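Local coordinates for uncharacterized protein VP1736 (Vibrio parahaemolyticus, PDB 3LXQ), which is of unknown function but carries a sulfatase-family region of the alkaline phosphatase clan, built around a mixed beta sheet, at residues Q93-A98 against A304-R309; F386-R391 against D426-N431. All coordinates share one frame; numbering follows the deposited sequence.

Contact 1: Q93-A98 against A304-R309; sequences QESLGA and ADHDAR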
loop_
_atom_site.group_PDB
_atom_site.type_symbol
_atom_site.label_atom_id
_atom_site.label_comp_id
_atom_site.label_asym_id
_atom_site.label_seq_id
_atom_site.Cartn_x
_atom_site.Cartn_y
_atom_site.Cartn_z
ATOM N N GLN A 93 7.955 1.453 0.920
ATOM C CA GLN A 93 8.900 2.550 0.834
ATOM C C GLN A 93 8.399 3.729 1.644
ATOM O O GLN A 93 7.438 4.408 1.248
ATOM C CB GLN A 93 9.130 2.949 -0.626
ATOM C CG GLN A 93 9.533 1.800 -1.524
ATOM C CD GLN A 93 10.890 1.226 -1.151
ATOM O OE1 GLN A 93 11.836 1.971 -0.921
ATOM N NE2 GLN A 93 10.984 -0.101 -1.073
ATOM N N GLU A 94 9.041 3.949 2.794
ATOM C CA GLU A 94 8.725 5.077 3.662
ATOM C C GLU A 94 8.752 6.405 2.920
ATOM O O GLU A 94 9.792 6.814 2.401
ATOM C CB GLU A 94 9.695 5.145 4.850
ATOM C CG GLU A 94 9.536 6.414 5.726
ATOM C CD GLU A 94 8.147 6.521 6.319
ATOM O OE1 GLU A 94 7.485 7.568 6.156
ATOM O OE2 GLU A 94 7.704 5.531 6.940
ATOM N N SER A 95 7.600 7.076 2.906
ATOM C CA SER A 95 7.450 8.446 2.383
ATOM C C SER A 95 7.876 8.657 0.929
ATOM O O SER A 95 8.094 9.792 0.509
ATOM C CB SER A 95 8.146 9.456 3.299
ATOM O OG SER A 95 7.517 9.483 4.560
ATOM N N LEU A 96 7.943 7.574 0.149
ATOM C CA LEU A 96 8.374 7.674 -1.242
ATOM C C LEU A 96 7.244 8.178 -2.158
ATOM O O LEU A 96 6.632 7.415 -2.882
ATOM C CB LEU A 96 8.942 6.338 -1.730
ATOM C CG LEU A 96 9.700 6.357 -3.069
ATOM C CD1 LEU A 96 10.959 7.156 -2.962
ATOM C CD2 LEU A 96 10.020 4.938 -3.560
ATOM N N GLY A 97 6.972 9.477 -2.109
ATOM C CA GLY A 97 5.978 10.076 -2.987
ATOM C C GLY A 97 6.470 10.161 -4.415
ATOM O O GLY A 97 7.682 10.116 -4.672
ATOM N N ALA A 98 5.525 10.304 -5.341
ATOM C CA ALA A 98 5.822 10.410 -6.770
ATOM C C ALA A 98 6.653 11.638 -7.110
ATOM O O ALA A 98 7.368 11.639 -8.122
ATOM C CB ALA A 98 4.517 10.417 -7.594
ATOM N N ALA A 304 5.186 2.782 -2.093
ATOM C CA ALA A 304 5.280 3.669 -0.930
ATOM C C ALA A 304 4.130 3.426 0.052
ATOM O O ALA A 304 3.103 2.804 -0.291
ATOM C CB ALA A 304 5.321 5.135 -1.362
ATOM N N ASP A 305 4.322 3.880 1.286
ATOM C CA ASP A 305 3.245 3.870 2.275
ATOM C C ASP A 305 2.394 5.136 2.164
ATOM O O ASP A 305 1.224 5.130 2.543
ATOM C CB ASP A 305 3.788 3.663 3.699
ATOM C CG ASP A 305 4.789 4.730 4.119
ATOM O OD1 ASP A 305 5.256 5.529 3.274
ATOM O OD2 ASP A 305 5.104 4.773 5.323
ATOM N N HIS A 306 2.996 6.200 1.625
ATOM C CA HIS A 306 2.358 7.509 1.402
ATOM C C HIS A 306 3.411 8.474 0.836
ATOM O O HIS A 306 4.597 8.166 0.820
ATOM C CB HIS A 306 1.799 8.092 2.707
ATOM C CG HIS A 306 2.793 8.111 3.828
ATOM N ND1 HIS A 306 3.676 9.154 4.029
ATOM C CD2 HIS A 306 3.061 7.205 4.793
ATOM C CE1 HIS A 306 4.432 8.893 5.078
ATOM N NE2 HIS A 306 4.078 7.717 5.562
ATOM N N ASP A 307 2.979 9.641 0.387
ATOM C CA ASP A 307 3.901 10.701 -0.021
ATOM C C ASP A 307 4.420 11.373 1.248
ATOM O O ASP A 307 3.810 11.243 2.318
ATOM C CB ASP A 307 3.155 11.718 -0.889
ATOM C CG ASP A 307 4.056 12.788 -1.502
ATOM O OD1 ASP A 307 5.308 12.679 -1.486
ATOM O OD2 ASP A 307 3.481 13.762 -2.023
ATOM N N ALA A 308 5.544 12.075 1.140
ATOM C CA ALA A 308 5.974 12.949 2.223
ATOM C C ALA A 308 4.806 13.869 2.582
ATOM O O ALA A 308 4.199 14.491 1.709
ATOM C CB ALA A 308 7.187 13.758 1.813
ATOM N N ARG A 309 4.493 13.932 3.872
ATOM C CA ARG A 309 3.392 14.738 4.394
ATOM C C ARG A 309 3.400 16.192 3.890
ATOM O O ARG A 309 4.443 16.821 3.793
ATOM C CB ARG A 309 3.474 14.735 5.919
ATOM C CG ARG A 309 2.138 14.899 6.640
ATOM C CD ARG A 309 1.706 13.579 7.275
ATOM N NE ARG A 309 0.798 13.819 8.397
ATOM C CZ ARG A 309 1.085 13.578 9.678
ATOM N NH1 ARG A 309 2.260 13.058 10.038
ATOM N NH2 ARG A 309 0.175 13.841 10.604
#
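At the carboxyl ends of two neighbouring parallel strands, 87-93 and 298-304, Gln93 and Ala304 pair, and the loops that follow show how a cluster of polar side chains forms at the carboxyl ends of inner strands of the sheet. Asp305 grips the first loop twice. Asp305 N donates to Gln93 O (3.2 Å), while Asp305 OD1 accepts from Ser95 N on the syn side of the carboxylate (2.8 Å, N-H...O 158°). With CG between its own N and carbonyl carbon (chi1 58°), Asp305 OD1 reaches Ser95 N, a bond that braces the type II turn from Gln93 to Leu96. Asp305 OD2 lies 3.2 Å from Glu94 OE2, with the carboxylate planes nearly perpendicular; both oxygens have a hydrogen bond with Ser133 OG, which bridges this acidic pair and also meets His306 NE2. The imidazole is fixed at its other nitrogen, where His306 ND1 donates in the ring plane to Asp307 O (2.7 Å). Ser95 OG donates to Glu94 OE1 and lies 3.2 Å from His306 CE1. On the apolar side, Leu96 CB packs on Ala304 CB at 3.8 Å. Further along, Asp307 OD1 stands 3.1 Å from Gly97 CA and takes a hydrogen bond from Gln99. Acidic residues and a histidine gathered at strand ends beside a hydroxyl are consistent with the active-site region of the alkaline phosphatase fold.

Contact 2: F386-R391 against D426-N431; sequences FGYLTR and DRAKAN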
loop_
_atom_site.group_PDB
_atom_site.type_symbol
_atom_site.label_atom_id
_atom_site.label_comp_id
_atom_site.label_asym_id
_atom_site.label_seq_id
_atom_site.Cartn_x
_atom_site.Cartn_y
_atom_site.Cartn_z
ATOM N N PHE A 386 -12.249 13.235 2.944
ATOM C CA PHE A 386 -12.231 12.039 2.103
ATOM C C PHE A 386 -12.456 12.431 0.658
ATOM O O PHE A 386 -13.399 13.181 0.338
ATOM C CB PHE A 386 -13.307 11.036 2.538
ATOM C CG PHE A 386 -13.400 9.803 1.648
ATOM C CD1 PHE A 386 -14.263 9.778 0.537
ATOM C CD2 PHE A 386 -12.652 8.660 1.936
ATOM C CE1 PHE A 386 -14.356 8.614 -0.276
ATOM C CE2 PHE A 386 -12.739 7.514 1.134
ATOM C CZ PHE A 386 -13.586 7.490 0.030
ATOM N N GLY A 387 -11.591 11.923 -0.212
ATOM C CA GLY A 387 -11.682 12.178 -1.640
ATOM C C GLY A 387 -11.873 10.927 -2.467
ATOM O O GLY A 387 -11.299 9.878 -2.173
ATOM N N TYR A 388 -12.708 11.042 -3.494
ATOM C CA TYR A 388 -12.962 9.951 -4.432
ATOM C C TYR A 388 -12.661 10.449 -5.846
ATOM O O TYR A 388 -13.393 11.280 -6.417
ATOM C CB TYR A 388 -14.408 9.445 -4.307
ATOM C CG TYR A 388 -14.637 8.030 -4.839
ATOM C CD1 TYR A 388 -14.454 6.911 -4.020
ATOM C CD2 TYR A 388 -15.055 7.820 -6.157
ATOM C CE1 TYR A 388 -14.682 5.605 -4.512
ATOM C CE2 TYR A 388 -15.273 6.549 -6.652
ATOM C CZ TYR A 388 -15.085 5.448 -5.829
ATOM O OH TYR A 388 -15.309 4.208 -6.337
ATOM N N LEU A 389 -11.544 9.971 -6.375
ATOM C CA LEU A 389 -11.061 10.326 -7.698
ATOM C C LEU A 389 -11.449 9.255 -8.720
ATOM O O LEU A 389 -11.207 8.056 -8.506
ATOM C CB LEU A 389 -9.536 10.516 -7.680
ATOM C CG LEU A 389 -8.839 10.897 -9.003
ATOM C CD1 LEU A 389 -9.123 12.356 -9.424
ATOM C CD2 LEU A 389 -7.333 10.631 -8.959
ATOM N N THR A 390 -12.085 9.692 -9.805
ATOM C CA THR A 390 -12.335 8.845 -10.976
ATOM C C THR A 390 -11.855 9.584 -12.231
ATOM O O THR A 390 -11.408 10.725 -12.150
ATOM C CB THR A 390 -13.843 8.493 -11.136
ATOM O OG1 THR A 390 -14.520 9.594 -11.742
ATOM C CG2 THR A 390 -14.495 8.183 -9.787
ATOM N N ARG A 391 -11.950 8.946 -13.391
ATOM C CA ARG A 391 -11.463 9.563 -14.623
ATOM C C ARG A 391 -12.275 10.795 -15.025
ATOM O O ARG A 391 -11.811 11.622 -15.808
ATOM C CB ARG A 391 -11.449 8.542 -15.757
ATOM C CG ARG A 391 -10.249 7.618 -15.746
ATOM C CD ARG A 391 -8.964 8.364 -16.088
ATOM N NE ARG A 391 -7.798 7.490 -16.004
ATOM C CZ ARG A 391 -6.545 7.871 -16.253
ATOM N NH1 ARG A 391 -5.558 6.992 -16.156
ATOM N NH2 ARG A 391 -6.273 9.125 -16.604
ATOM N N ASP A 426 -23.147 9.943 -4.152
ATOM C CA ASP A 426 -23.577 8.822 -3.310
ATOM C C ASP A 426 -22.568 7.678 -3.292
ATOM O O ASP A 426 -22.427 6.990 -2.285
ATOM C CB ASP A 426 -24.936 8.288 -3.772
ATOM C CG ASP A 426 -26.113 9.156 -3.305
ATOM O OD1 ASP A 426 -25.885 10.276 -2.794
ATOM O OD2 ASP A 426 -27.276 8.709 -3.451
ATOM N N ARG A 427 -21.892 7.463 -4.417
ATOM C CA ARG A 427 -20.856 6.438 -4.515
ATOM C C ARG A 427 -19.640 6.825 -3.653
ATOM O O ARG A 427 -19.045 5.985 -2.981
ATOM C CB ARG A 427 -20.446 6.231 -5.976
ATOM C CG ARG A 427 -19.269 5.277 -6.145
ATOM C CD ARG A 427 -18.884 5.148 -7.598
ATOM N NE ARG A 427 -18.550 6.439 -8.181
ATOM C CZ ARG A 427 -18.415 6.665 -9.483
ATOM N NH1 ARG A 427 -18.581 5.674 -10.345
ATOM N NH2 ARG A 427 -18.115 7.886 -9.920
ATOM N N ALA A 428 -19.299 8.108 -3.678
ATOM C CA ALA A 428 -18.193 8.659 -2.890
ATOM C C ALA A 428 -18.506 8.580 -1.396
ATOM O O ALA A 428 -17.693 8.083 -0.609
ATOM C CB ALA A 428 -17.925 10.105 -3.305
ATOM N N LYS A 429 -19.686 9.078 -1.023
ATOM C CA LYS A 429 -20.167 9.047 0.369
ATOM C C LYS A 429 -20.210 7.613 0.902
ATOM O O LYS A 429 -19.693 7.324 1.992
ATOM C CB LYS A 429 -21.538 9.753 0.491
ATOM C CG LYS A 429 -21.978 10.091 1.916
ATOM C CD LYS A 429 -23.258 10.941 1.927
ATOM C CE LYS A 429 -23.960 10.894 3.295
ATOM N NZ LYS A 429 -25.364 11.426 3.260
ATOM N N ALA A 430 -20.791 6.709 0.116
ATOM C CA ALA A 430 -20.884 5.299 0.498
ATOM C C ALA A 430 -19.501 4.700 0.812
ATOM O O ALA A 430 -19.327 3.999 1.816
ATOM C CB ALA A 430 -21.585 4.503 -0.591
ATOM N N ASN A 431 -18.523 4.988 -0.041
ATOM C CA ASN A 431 -17.157 4.519 0.172
ATOM C C ASN A 431 -16.418 5.230 1.326
ATOM O O ASN A 431 -15.612 4.613 2.019
ATOM C CB ASN A 431 -16.369 4.554 -1.136
ATOM C CG ASN A 431 -16.716 3.385 -2.048
ATOM O OD1 ASN A 431 -16.338 2.235 -1.786
ATOM N ND2 ASN A 431 -17.428 3.670 -3.125
#
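Tyr388 leaves its strand with CG opposite the backbone N across the first torsion (chi1 -159°), which carries the ring out over helix 426-431 to meet Ala428, Arg427 and Asn431. Arg427 answers with a chain extended through its first two torsions and then bent at the third, a kink that brings Arg427 NE to 3.6 Å from Tyr388 CE2. The two side chains cross at about a right angle, yet the guanidinium plane is only 22° from that of the ring. On the other ortho-to-hydroxyl carbon, CE1 of Tyr388 lies 3.6 Å from Asn431 ND2, again with the flat groups nearly parallel, 19° apart. One helical turn separates Arg427 from Asn431, and the same amide ties them together: Asn431 ND2 donates to Arg427 O (2.8 Å), which Asn431 N reaches from the opposite face of the carbonyl plane. A further hydrogen bond, with Ser60 OG, helps hold the amide in place.

The general case is a helix laid on an antiparallel meander: strand 385-390 is the second of five strands joined in sequence order, and helix 422-441 follows the last of them. Along the strand, alternate residues Phe386, Tyr388 and Thr390 face the helix, and the helix also packs against helix 50-61, where Ala430 meets Leu56 and Asn431 meets Val57.

Ala428 is the small residue at the closest CA pairing, with Tyr388. Tyr388 CB touches Ala428 CB at 3.7 Å, and Phe386 CE1 comes within 3.4 Å of Ala428 O, while Phe386 CZ sits against the Asn431 carbonyl carbon. Two residues on from Tyr388, the methyl CG2 of Thr390 meets Arg427 NH2 at 3.6 Å, its hydroxyl being engaged instead with Asn393 and the backbone N of Asp392.

The two contacts follow one another along the chain, contact 1 closing before contact 2 opens, and they belong to different sheets. Their centres are about 22 Å apart and their nearest atoms about 12 Å, with no touch between them. The centre of contact 1 lies about 10 Å from the centre of the chain, where distant parts of the sequence meet at strand ends of the mixed sheet. The centre of contact 2 lies about 19 Å from it and joins nearer neighbours in sequence, one strand of the five-stranded antiparallel sheet and the helix that comes after the sheet's last strand. The pair thus contrasts two ways of building: loops that gather polar side chains at strand ends, and side chains that pack a helix on a sheet.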